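Local atomic coordinates of putative iron binding protein (Bordetella pertussis Tohama I, PDB entry 1Y9U), a protein that binds ferric iron through tyrosine side chains and probably serves as the periplasmic receptor of an iron uptake system. Residues A[86-91]-A[98-103]; A[65-70]-A[237-242]; A[113-118]-A[191-196]. All blocks are in the same frame, centred on the assembly; numbering follows the deposited sequence.

Contact 1 of 3, residues A[86-91]-A[98-103]; sequences SVVPAN and SWYALS
The ring of Tyr100 meets Val88 through a single carbon: CD2 of Tyr100 lies 4.1 Å from CG2 of Val88. The methyl comes in obliquely, neither squarely over the ring nor in line with it, and the two side chains slant past one another. At its far end the phenol is anchored by a hydrogen bond between the Tyr100 hydroxyl and Asp85 OD1, in helix 82-87, just ahead of the segment that supplies Val88. The other flat group, the indole of Trp99, packs instead on Ile64, Ile68 and Val71 of helix 64-72 and on Ile239.

Residues 100-103 open the long strand 100-112, which pairs antiparallel with strand 237-245. Leu102 and Ser103 both face Ser240, the geometry of a classic beta bulge. Backbone bonds further join Tyr100 to Ala242 on the sheet side and Ala101 to Leu92 on the side of the loop.

Val88 carries the contact with both methyls. CG1 is anti to the backbone N (chi1 178°), which puts CG2 beside that nitrogen and directs both branches at the main chain of Ala101. The closer approach is Val88 CG2 to Ala101 O, at 3.7 Å. Val88 CG1 stands a little farther from the same oxygen. That carbonyl is buried and has no hydrogen-bonding partner in the model, so a polar atom here is covered by hydrocarbon. The CA atoms of Val88 and Ala101 are 6.8 Å apart, close enough for methyls to rest on backbone. Within the loop Val88 O accepts from Arg93 NE, and Asn91 ND2 bonds to Leu300 O.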
ATOM      1  N   SER A  86      15.721   6.941  11.386  1.00 11.34           N
ATOM      2  CA  SER A  86      16.817   6.680  10.478  1.00 11.82           C
ATOM      3  C   SER A  86      16.528   5.581   9.486  1.00 11.56           C
ATOM      4  O   SER A  86      17.244   5.452   8.516  1.00 13.09           O
ATOM      5  CB  SER A  86      18.096   6.349  11.251  1.00 11.38           C
ATOM      6  OG  SER A  86      17.999   5.136  11.970  1.00 11.17           O
ATOM      7  N   VAL A  87      15.526   4.745   9.766  1.00 11.85           N
ATOM      8  CA  VAL A  87      15.117   3.677   8.859  1.00 11.57           C
ATOM      9  C   VAL A  87      14.036   4.137   7.888  1.00 11.35           C
ATOM     10  O   VAL A  87      14.119   3.882   6.703  1.00 12.17           O
ATOM     11  CB  VAL A  87      14.591   2.439   9.622  1.00 11.89           C
ATOM     12  CG1 VAL A  87      13.979   1.438   8.645  1.00 11.84           C
ATOM     13  CG2 VAL A  87      15.709   1.803  10.419  1.00 12.54           C
ATOM     14  N   VAL A  88      13.015   4.787   8.398  1.00 10.60           N
ATOM     15  CA  VAL A  88      11.856   5.146   7.574  1.00 10.91           C
ATOM     16  C   VAL A  88      12.104   6.503   6.928  1.00 11.93           C
ATOM     17  O   VAL A  88      12.327   7.481   7.637  1.00 12.20           O
ATOM     18  CB  VAL A  88      10.600   5.193   8.446  1.00 10.59           C
ATOM     19  CG1 VAL A  88       9.389   5.608   7.616  1.00 11.25           C
ATOM     20  CG2 VAL A  88      10.355   3.835   9.104  1.00 10.86           C
ATOM     21  N   PRO A  89      12.076   6.593   5.598  1.00 12.32           N
ATOM     22  CA  PRO A  89      12.269   7.896   4.942  1.00 12.62           C
ATOM     23  C   PRO A  89      11.271   8.944   5.446  1.00 12.28           C
ATOM     24  O   PRO A  89      10.142   8.620   5.799  1.00 13.19           O
ATOM     25  CB  PRO A  89      12.028   7.575   3.459  1.00 13.07           C
ATOM     26  CG  PRO A  89      12.405   6.149   3.320  1.00 13.28           C
ATOM     27  CD  PRO A  89      11.898   5.510   4.608  1.00 12.98           C
ATOM     28  N   ALA A  90      11.682  10.206   5.477  1.00 12.42           N
ATOM     29  CA  ALA A  90      10.878  11.275   6.041  1.00 12.91           C
ATOM     30  C   ALA A  90       9.498  11.410   5.382  1.00 12.69           C
ATOM     31  O   ALA A  90       8.514  11.690   6.053  1.00 13.68           O
ATOM     32  CB  ALA A  90      11.643  12.623   5.979  1.00 14.05           C
ATOM     33  N   ASN A  91       9.430  11.176   4.077  1.00 12.23           N
ATOM     34  CA  ASN A  91       8.143  11.270   3.391  1.00 12.52           C
ATOM     35  C   ASN A  91       7.155  10.148   3.738  1.00 12.17           C
ATOM     36  O   ASN A  91       5.980  10.222   3.381  1.00 12.51           O
ATOM     37  CB  ASN A  91       8.360  11.404   1.873  1.00 12.32           C
ATOM     38  CG  ASN A  91       8.849  10.129   1.229  1.00 12.75           C
ATOM     39  OD1 ASN A  91       9.766   9.477   1.714  1.00 13.55           O
ATOM     40  ND2 ASN A  91       8.235   9.776   0.091  1.00 14.41           N
ATOM     41  N   SER A  98       4.611  10.362  14.973  1.00 20.78           N
ATOM     42  CA  SER A  98       3.188  10.100  15.101  1.00 20.09           C
ATOM     43  C   SER A  98       2.672   8.802  14.400  1.00 18.45           C
ATOM     44  O   SER A  98       1.726   8.175  14.860  1.00 20.28           O
ATOM     45  CB  SER A  98       2.401  11.324  14.607  1.00 21.08           C
ATOM     46  OG  SER A  98       2.789  11.681  13.281  1.00 23.14           O
ATOM     47  N   TRP A  99       3.266   8.444  13.270  1.00 16.56           N
ATOM     48  CA  TRP A  99       2.972   7.198  12.543  1.00 15.24           C
ATOM     49  C   TRP A  99       4.174   6.894  11.664  1.00 13.98           C
ATOM     50  O   TRP A  99       4.951   7.779  11.341  1.00 14.04           O
ATOM     51  CB  TRP A  99       1.703   7.301  11.666  1.00 14.67           C
ATOM     52  CG  TRP A  99       1.731   8.417  10.694  1.00 16.02           C
ATOM     53  CD1 TRP A  99       1.228   9.675  10.871  1.00 17.13           C
ATOM     54  CD2 TRP A  99       2.278   8.395   9.377  1.00 14.92           C
ATOM     55  NE1 TRP A  99       1.473  10.444   9.766  1.00 16.97           N
ATOM     56  CE2 TRP A  99       2.102   9.679   8.822  1.00 15.65           C
ATOM     57  CE3 TRP A  99       2.924   7.421   8.602  1.00 14.31           C
ATOM     58  CZ2 TRP A  99       2.542  10.009   7.541  1.00 16.17           C
ATOM     59  CZ3 TRP A  99       3.371   7.757   7.341  1.00 14.74           C
ATOM     60  CH2 TRP A  99       3.186   9.043   6.825  1.00 15.44           C
ATOM     61  N   TYR A 100       4.313   5.635  11.289  1.00 13.33           N
ATOM     62  CA  TYR A 100       5.445   5.179  10.509  1.00 11.83           C
ATOM     63  C   TYR A 100       5.027   4.128   9.481  1.00 11.20           C
ATOM     64  O   TYR A 100       4.328   3.189   9.835  1.00 11.52           O
ATOM     65  CB  TYR A 100       6.453   4.522  11.441  1.00 12.70           C
ATOM     66  CG  TYR A 100       7.172   5.463  12.351  1.00 13.80           C
ATOM     67  CD1 TYR A 100       6.681   5.740  13.614  1.00 16.27           C
ATOM     68  CD2 TYR A 100       8.363   6.049  11.952  1.00 16.27           C
ATOM     69  CE1 TYR A 100       7.379   6.628  14.459  1.00 17.58           C
ATOM     70  CE2 TYR A 100       9.053   6.912  12.777  1.00 18.71           C
ATOM     71  CZ  TYR A 100       8.569   7.189  14.004  1.00 19.52           C
ATOM     72  OH  TYR A 100       9.304   8.026  14.810  1.00 22.51           O
ATOM     73  N   ALA A 101       5.464   4.275   8.229  1.00 10.77           N
ATOM     74  CA  ALA A 101       5.306   3.206   7.238  1.00 10.81           C
ATOM     75  C   ALA A 101       6.161   2.006   7.602  1.00 10.66           C
ATOM     76  O   ALA A 101       7.271   2.147   8.096  1.00 10.44           O
ATOM     77  CB  ALA A 101       5.675   3.689   5.840  1.00  9.94           C
ATOM     78  N   LEU A 102       5.612   0.824   7.341  1.00  9.84           N
ATOM     79  CA  LEU A 102       6.294  -0.459   7.491  1.00 10.31           C
ATOM     80  C   LEU A 102       6.492  -1.207   6.183  1.00  9.55           C
ATOM     81  O   LEU A 102       7.424  -2.012   6.087  1.00  9.65           O
ATOM     82  CB  LEU A 102       5.534  -1.346   8.475  1.00 10.26           C
ATOM     83  CG  LEU A 102       5.404  -0.813   9.906  1.00 10.40           C
ATOM     84  CD1 LEU A 102       4.579  -1.792  10.730  1.00 11.14           C
ATOM     85  CD2 LEU A 102       6.757  -0.600  10.574  1.00 11.31           C
ATOM     86  N   SER A 103       5.653  -0.946   5.172  1.00  9.46           N
ATOM     87  CA  SER A 103       5.865  -1.524   3.856  1.00  9.50           C
ATOM     88  C   SER A 103       5.206  -0.636   2.826  1.00  9.62           C
ATOM     89  O   SER A 103       4.363   0.188   3.162  1.00 10.28           O
ATOM     90  CB  SER A 103       5.281  -2.925   3.769  1.00  9.42           C
ATOM     91  OG  SER A 103       3.869  -2.872   3.841  1.00 10.10           O
TER

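Contact 2 of 3, residues A[65-70]-A[237-242]; sequences GNLIDL and VNISGA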
ATOM      1  N   GLY A  65      -4.491   6.892   4.679  1.00 15.62           N
ATOM      2  CA  GLY A  65      -5.712   7.504   5.183  1.00 16.47           C
ATOM      3  C   GLY A  65      -6.175   6.927   6.499  1.00 16.42           C
ATOM      4  O   GLY A  65      -6.581   7.670   7.402  1.00 17.74           O
ATOM      5  N   ASN A  66      -6.118   5.600   6.625  1.00 16.61           N
ATOM      6  CA  ASN A  66      -6.501   4.947   7.874  1.00 17.58           C
ATOM      7  C   ASN A  66      -5.561   5.315   9.017  1.00 17.62           C
ATOM      8  O   ASN A  66      -5.991   5.481  10.158  1.00 17.95           O
ATOM      9  CB  ASN A  66      -6.546   3.429   7.708  1.00 18.16           C
ATOM     10  CG  ASN A  66      -7.744   2.959   6.901  1.00 20.67           C
ATOM     11  OD1 ASN A  66      -7.660   1.979   6.167  1.00 23.63           O
ATOM     12  ND2 ASN A  66      -8.867   3.647   7.050  1.00 23.09           N
ATOM     13  N   LEU A  67      -4.267   5.419   8.717  1.00 18.33           N
ATOM     14  CA  LEU A  67      -3.289   5.814   9.725  1.00 18.70           C
ATOM     15  C   LEU A  67      -3.496   7.232  10.215  1.00 19.44           C
ATOM     16  O   LEU A  67      -3.486   7.492  11.408  1.00 19.19           O
ATOM     17  CB  LEU A  67      -1.886   5.693   9.152  1.00 19.35           C
ATOM     18  CG  LEU A  67      -1.247   4.336   9.255  1.00 20.59           C
ATOM     19  CD1 LEU A  67       0.067   4.414   8.485  1.00 21.13           C
ATOM     20  CD2 LEU A  67      -1.002   3.903  10.701  1.00 20.63           C
ATOM     21  N   ILE A  68      -3.692   8.155   9.281  1.00 19.70           N
ATOM     22  CA  ILE A  68      -3.946   9.550   9.627  1.00 20.97           C
ATOM     23  C   ILE A  68      -5.253   9.671  10.395  1.00 21.00           C
ATOM     24  O   ILE A  68      -5.352  10.476  11.311  1.00 20.91           O
ATOM     25  CB  ILE A  68      -3.925  10.433   8.357  1.00 22.04           C
ATOM     26  CG1 ILE A  68      -2.528  10.357   7.722  1.00 24.29           C
ATOM     27  CG2 ILE A  68      -4.397  11.873   8.666  1.00 22.60           C
ATOM     28  CD1 ILE A  68      -1.774  11.626   7.550  1.00 27.13           C
ATOM     29  N   ASP A  69      -6.241   8.846  10.059  1.00 20.81           N
ATOM     30  CA  ASP A  69      -7.498   8.844  10.799  1.00 20.94           C
ATOM     31  C   ASP A  69      -7.275   8.469  12.265  1.00 20.55           C
ATOM     32  O   ASP A  69      -7.940   9.011  13.151  1.00 21.09           O
ATOM     33  CB  ASP A  69      -8.522   7.905  10.156  1.00 21.36           C
ATOM     34  CG  ASP A  69      -9.166   8.499   8.910  1.00 23.73           C
ATOM     35  OD1 ASP A  69      -9.986   7.790   8.295  1.00 25.53           O
ATOM     36  OD2 ASP A  69      -8.896   9.630   8.460  1.00 24.61           O
ATOM     37  N   LEU A  70      -6.356   7.540  12.536  1.00 19.94           N
ATOM     38  CA  LEU A  70      -6.033   7.192  13.924  1.00 19.59           C
ATOM     39  C   LEU A  70      -5.411   8.380  14.649  1.00 19.50           C
ATOM     40  O   LEU A  70      -5.765   8.671  15.795  1.00 18.99           O
ATOM     41  CB  LEU A  70      -5.067   6.006  14.000  1.00 19.16           C
ATOM     42  CG  LEU A  70      -5.559   4.677  13.441  1.00 19.78           C
ATOM     43  CD1 LEU A  70      -4.430   3.661  13.390  1.00 19.19           C
ATOM     44  CD2 LEU A  70      -6.735   4.140  14.242  1.00 21.02           C
ATOM     45  N   VAL A 237       3.091   5.044  -4.265  1.00 10.37           N
ATOM     46  CA  VAL A 237       2.949   4.029  -3.239  1.00 10.73           C
ATOM     47  C   VAL A 237       1.928   4.434  -2.182  1.00 10.27           C
ATOM     48  O   VAL A 237       1.837   5.603  -1.770  1.00 11.12           O
ATOM     49  CB  VAL A 237       4.295   3.657  -2.547  1.00 11.01           C
ATOM     50  CG1 VAL A 237       5.343   3.259  -3.569  1.00 12.51           C
ATOM     51  CG2 VAL A 237       4.806   4.762  -1.609  1.00 12.39           C
ATOM     52  N   ASN A 238       1.107   3.476  -1.784  1.00 10.32           N
ATOM     53  CA  ASN A 238       0.448   3.576  -0.476  1.00 10.71           C
ATOM     54  C   ASN A 238       1.278   2.700   0.489  1.00 10.10           C
ATOM     55  O   ASN A 238       2.334   2.164   0.116  1.00  9.87           O
ATOM     56  CB  ASN A 238      -1.066   3.222  -0.498  1.00 11.88           C
ATOM     57  CG  ASN A 238      -1.892   3.971   0.578  1.00 13.92           C
ATOM     58  OD1 ASN A 238      -1.412   4.286   1.648  1.00 15.79           O
ATOM     59  ND2 ASN A 238      -3.157   4.314   0.235  1.00 16.80           N
ATOM     60  N   ILE A 239       0.826   2.573   1.719  1.00 10.55           N
ATOM     61  CA  ILE A 239       1.617   1.910   2.738  1.00 10.46           C
ATOM     62  C   ILE A 239       0.799   1.047   3.658  1.00 10.71           C
ATOM     63  O   ILE A 239      -0.401   1.211   3.781  1.00 11.77           O
ATOM     64  CB  ILE A 239       2.360   2.972   3.598  1.00 10.70           C
ATOM     65  CG1 ILE A 239       1.367   3.855   4.372  1.00 11.85           C
ATOM     66  CG2 ILE A 239       3.334   3.787   2.761  1.00 11.27           C
ATOM     67  CD1 ILE A 239       2.051   4.763   5.410  1.00 12.84           C
ATOM     68  N   SER A 240       1.479   0.135   4.337  1.00  9.99           N
ATOM     69  CA  SER A 240       1.007  -0.321   5.650  1.00 10.12           C
ATOM     70  C   SER A 240       1.843   0.410   6.694  1.00 10.64           C
ATOM     71  O   SER A 240       2.925   0.902   6.395  1.00  9.79           O
ATOM     72  CB  SER A 240       1.136  -1.834   5.834  1.00 10.38           C
ATOM     73  OG  SER A 240       2.492  -2.205   6.073  1.00 11.12           O
ATOM     74  N   GLY A 241       1.347   0.476   7.915  1.00 10.63           N
ATOM     75  CA  GLY A 241       2.087   1.212   8.925  1.00 10.32           C
ATOM     76  C   GLY A 241       1.515   1.057  10.304  1.00 10.60           C
ATOM     77  O   GLY A 241       0.585   0.303  10.525  1.00 11.29           O
ATOM     78  N   ALA A 242       2.101   1.784  11.250  1.00 10.59           N
ATOM     79  CA  ALA A 242       1.789   1.625  12.646  1.00 12.29           C
ATOM     80  C   ALA A 242       2.089   2.880  13.434  1.00 12.68           C
ATOM     81  O   ALA A 242       2.783   3.773  13.000  1.00 13.00           O
ATOM     82  CB  ALA A 242       2.576   0.448  13.197  1.00 12.23           C
TER
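Leu67 and Ile239 cross at about a right angle, meeting methyl to methyl, with CD1 of Leu67 3.7 Å from CD1 of Ile239. The Leu67 branches divide the work. Leu67 CD1 also rests on the main chain of Gly241, 3.8 Å from Gly241 CA, while Leu67 CD2 reaches along the strand to Ala242 N, also at 3.8 Å. Because Gly241 has no side chain, the leucine can settle directly on the backbone at the level where the two CA atoms, of Leu67 and Gly241, come within 7.1 Å.

Ile239 gets to the helix by its extended arm. CG1 sits between the backbone N and the carbonyl carbon (chi1 64°), and the anti second torsion carries CD1 out to the leucine.

The axes of the short helix and strand segments approach to 8.8 Å, and their N-to-C directions differ by 29°, so they run roughly the same way. Helix 64-72 follows strand 58-62, which pairs antiparallel with strand 237-245, so this is helix-on-sheet packing within one lobe of a periplasmic binding protein fold. Backbone bonds from Ile239 to Asp63 and from Gly241 to Thr61 stitch that pairing.

Next to Ile239, Asn238 OD1 accepts two N-H groups, those of Ile64, where the helix begins, and Ile239. The Ile239 side chain lies about 10 Å from that of Tyr199, known to coordinate ferric iron in this protein, although no iron is bound to this chain in the model.

Contact 3 of 3, residues A[113-118]-A[191-196]; sequences KDLKLD and CDIGLA
Residues 113-118 form an irregular loop that passes the start of strand 193-197, with the CA atoms of Leu115 and Asp192 7.8 Å apart, a spacing bridged by side chains. Leu115 and Leu117 both point toward the strand and converge on one methyl, CG2 of Ile193. Leu115 CD2 is 3.8 Å from Ile193 CG2, and Leu117 CD2 lies 4.1 Å from Ile193 CG2. Each leucine crosses the isoleucine at about a right angle, so the meeting is between branch ends, not along the chains.

In both leucines CG is anti to the backbone N (chi1 -155° in Leu115, -168° in Leu117), which extends the two side chains away from the loop in similar fashion. Leu115 CD2 also reaches Asp192, lying 4.2 Å from Asp192 CB; it is thus the aliphatic root of the aspartate, not its carboxylate, that takes part. Ile193 is enclosed further by Leu109, Leu125 and Trp130, which makes it the buried member of a contact whose other residues are partly open to solvent.

Polar bonds also surround the loop. Lys113 NZ and Asp114 OD2, on neighbouring residues, form a salt bridge at 2.8 Å, the oxygen being met on its syn side with the nitrogen 28° out of the carboxylate plane. Leu115 O accepts from Lys221 NZ and the Lys113 backbone bonds to Ala219, which ties the loop to its surroundings.

On the strand side, backbone bonds tie Asp192 to Glu112 and to Lys133, and Ile193 to Lys133 and Cys135. The Cys135-Cys191 disulfide adds a covalent clasp just before the strand. Strand 193-197 therefore lies between strand 100-112, antiparallel, and strand 134-135, parallel, in the mixed sheet characteristic of the periplasmic binding protein fold, with the two leucines of the loop packed on the first residue of that strand, Ile193.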
ATOM      1  N   LYS A 113       2.839  -9.677 -21.691  1.00 10.41           N
ATOM      2  CA  LYS A 113       4.242  -9.987 -21.493  1.00 10.95           C
ATOM      3  C   LYS A 113       5.178  -9.610 -22.647  1.00 11.21           C
ATOM      4  O   LYS A 113       6.347  -9.344 -22.414  1.00 12.47           O
ATOM      5  CB  LYS A 113       4.420 -11.470 -21.157  1.00 11.61           C
ATOM      6  CG  LYS A 113       4.067 -12.399 -22.321  1.00 12.70           C
ATOM      7  CD  LYS A 113       4.029 -13.857 -21.897  1.00 13.57           C
ATOM      8  CE  LYS A 113       3.655 -14.789 -23.043  1.00 14.54           C
ATOM      9  NZ  LYS A 113       4.747 -14.884 -24.066  1.00 18.28           N
ATOM     10  N   ASP A 114       4.670  -9.583 -23.865  1.00 11.04           N
ATOM     11  CA  ASP A 114       5.511  -9.270 -25.026  1.00 12.05           C
ATOM     12  C   ASP A 114       5.275  -7.905 -25.649  1.00 12.73           C
ATOM     13  O   ASP A 114       5.855  -7.575 -26.677  1.00 14.03           O
ATOM     14  CB  ASP A 114       5.319 -10.334 -26.100  1.00 12.94           C
ATOM     15  CG  ASP A 114       5.767 -11.697 -25.641  1.00 13.32           C
ATOM     16  OD1 ASP A 114       6.904 -11.789 -25.122  1.00 16.21           O
ATOM     17  OD2 ASP A 114       5.036 -12.703 -25.775  1.00 14.29           O
ATOM     18  N   LEU A 115       4.449  -7.079 -25.024  1.00 12.94           N
ATOM     19  CA  LEU A 115       4.227  -5.727 -25.537  1.00 13.89           C
ATOM     20  C   LEU A 115       5.517  -4.935 -25.432  1.00 15.03           C
ATOM     21  O   LEU A 115       6.227  -5.013 -24.447  1.00 15.18           O
ATOM     22  CB  LEU A 115       3.108  -5.053 -24.733  1.00 14.28           C
ATOM     23  CG  LEU A 115       2.320  -3.941 -25.414  1.00 16.51           C
ATOM     24  CD1 LEU A 115       1.426  -4.532 -26.487  1.00 20.90           C
ATOM     25  CD2 LEU A 115       1.467  -3.197 -24.409  1.00 17.97           C
ATOM     26  N   LYS A 116       5.821  -4.160 -26.460  1.00 16.41           N
ATOM     27  CA  LYS A 116       6.992  -3.316 -26.443  1.00 18.49           C
ATOM     28  C   LYS A 116       6.655  -2.040 -25.678  1.00 18.67           C
ATOM     29  O   LYS A 116       6.071  -1.109 -26.217  1.00 19.65           O
ATOM     30  CB  LYS A 116       7.465  -3.001 -27.873  1.00 19.89           C
ATOM     31  CG  LYS A 116       8.827  -3.604 -28.190  1.00 24.96           C
ATOM     32  CD  LYS A 116       8.854  -5.127 -28.091  1.00 28.91           C
ATOM     33  CE  LYS A 116      10.279  -5.667 -28.264  1.00 31.44           C
ATOM     34  NZ  LYS A 116      10.677  -6.668 -27.221  1.00 33.00           N
ATOM     35  N   LEU A 117       7.012  -2.044 -24.403  1.00 17.99           N
ATOM     36  CA  LEU A 117       6.711  -0.969 -23.468  1.00 17.96           C
ATOM     37  C   LEU A 117       7.672  -1.132 -22.290  1.00 18.86           C
ATOM     38  O   LEU A 117       7.498  -2.057 -21.489  1.00 20.38           O
ATOM     39  CB  LEU A 117       5.251  -1.058 -23.028  1.00 17.62           C
ATOM     40  CG  LEU A 117       4.678   0.139 -22.270  1.00 17.44           C
ATOM     41  CD1 LEU A 117       4.728   1.414 -23.106  1.00 19.19           C
ATOM     42  CD2 LEU A 117       3.233  -0.128 -21.845  1.00 18.48           C
ATOM     43  N   ASP A 118       8.689  -0.269 -22.229  1.00 19.57           N
ATOM     44  CA  ASP A 118       9.809  -0.365 -21.283  1.00 20.90           C
ATOM     45  C   ASP A 118       9.613   0.516 -20.063  1.00 19.54           C
ATOM     46  O   ASP A 118      10.181   0.254 -18.999  1.00 20.11           O
ATOM     47  CB  ASP A 118      11.138   0.058 -21.963  1.00 22.19           C
ATOM     48  CG  ASP A 118      11.607  -0.929 -23.024  1.00 26.10           C
ATOM     49  OD1 ASP A 118      11.223  -2.122 -22.966  1.00 30.25           O
ATOM     50  OD2 ASP A 118      12.384  -0.599 -23.944  1.00 30.12           O
ATOM     51  N   CYS A 191      -7.727  -6.561 -22.811  1.00 12.30           N
ATOM     52  CA  CYS A 191      -6.899  -5.372 -22.694  1.00 11.89           C
ATOM     53  C   CYS A 191      -5.429  -5.733 -22.806  1.00 11.65           C
ATOM     54  O   CYS A 191      -5.054  -6.906 -22.709  1.00 12.10           O
ATOM     55  CB  CYS A 191      -7.168  -4.632 -21.377  1.00 12.79           C
ATOM     56  SG  CYS A 191      -7.142  -5.690 -19.917  1.00 13.70           S
ATOM     57  N   ASP A 192      -4.589  -4.740 -23.052  1.00 10.67           N
ATOM     58  CA  ASP A 192      -3.145  -4.922 -23.139  1.00 11.21           C
ATOM     59  C   ASP A 192      -2.410  -4.462 -21.881  1.00 10.94           C
ATOM     60  O   ASP A 192      -1.335  -4.944 -21.591  1.00 11.28           O
ATOM     61  CB  ASP A 192      -2.573  -4.178 -24.356  1.00 12.59           C
ATOM     62  CG  ASP A 192      -2.982  -4.809 -25.662  1.00 15.64           C
ATOM     63  OD1 ASP A 192      -3.334  -6.010 -25.676  1.00 19.84           O
ATOM     64  OD2 ASP A 192      -2.982  -4.141 -26.707  1.00 21.13           O
ATOM     65  N   ILE A 193      -2.975  -3.478 -21.189  1.00  9.84           N
ATOM     66  CA  ILE A 193      -2.360  -2.888 -20.007  1.00  9.46           C
ATOM     67  C   ILE A 193      -3.433  -2.551 -18.981  1.00  8.72           C
ATOM     68  O   ILE A 193      -4.611  -2.470 -19.299  1.00  9.20           O
ATOM     69  CB  ILE A 193      -1.543  -1.592 -20.342  1.00  9.86           C
ATOM     70  CG1 ILE A 193      -2.464  -0.447 -20.803  1.00 10.05           C
ATOM     71  CG2 ILE A 193      -0.469  -1.874 -21.373  1.00 10.39           C
ATOM     72  CD1 ILE A 193      -1.686   0.839 -21.126  1.00 10.45           C
ATOM     73  N   GLY A 194      -3.028  -2.338 -17.739  1.00  8.66           N
ATOM     74  CA  GLY A 194      -3.960  -1.854 -16.726  1.00  8.93           C
ATOM     75  C   GLY A 194      -3.251  -1.477 -15.461  1.00  8.54           C
ATOM     76  O   GLY A 194      -2.130  -1.908 -15.247  1.00  9.00           O
ATOM     77  N   LEU A 195      -3.903  -0.697 -14.614  1.00  8.87           N
ATOM     78  CA  LEU A 195      -3.303  -0.283 -13.348  1.00  9.23           C
ATOM     79  C   LEU A 195      -3.764  -1.213 -12.261  1.00  8.91           C
ATOM     80  O   LEU A 195      -4.950  -1.515 -12.158  1.00  9.54           O
ATOM     81  CB  LEU A 195      -3.724   1.143 -12.964  1.00 10.21           C
ATOM     82  CG  LEU A 195      -3.057   2.288 -13.707  1.00 11.68           C
ATOM     83  CD1 LEU A 195      -3.739   3.608 -13.331  1.00 13.89           C
ATOM     84  CD2 LEU A 195      -1.571   2.333 -13.399  1.00 14.24           C
ATOM     85  N   ALA A 196      -2.810  -1.673 -11.461  1.00  9.01           N
ATOM     86  CA  ALA A 196      -3.065  -2.616 -10.384  1.00  8.62           C
ATOM     87  C   ALA A 196      -1.828  -2.689  -9.497  1.00  8.28           C
ATOM     88  O   ALA A 196      -0.745  -2.251  -9.880  1.00  8.89           O
ATOM     89  CB  ALA A 196      -3.438  -3.973 -10.934  1.00  9.03           C
TER

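From the N terminus, residues 65-70 open contact 2, which stays open until residues 237-242 and so encloses both others. Within that span contact 1 closes a short loop, 86-91 to 98-103, and contact 3 then closes a larger one, 113-118 to 191-196; these two lie in series, and none cross. Contacts 1 and 2 touch, with centres 11 Å apart, on the neighbouring strands 100-112 and 237-245. Contact 3 lies on the opposite side of the chain's centre from contact 1, with about 31 Å between the centres of the two contacts, without touching it. Strand 100-112 spans the gap, pairing with both 237-245 and 193-197, consistent with a connection between two lobes.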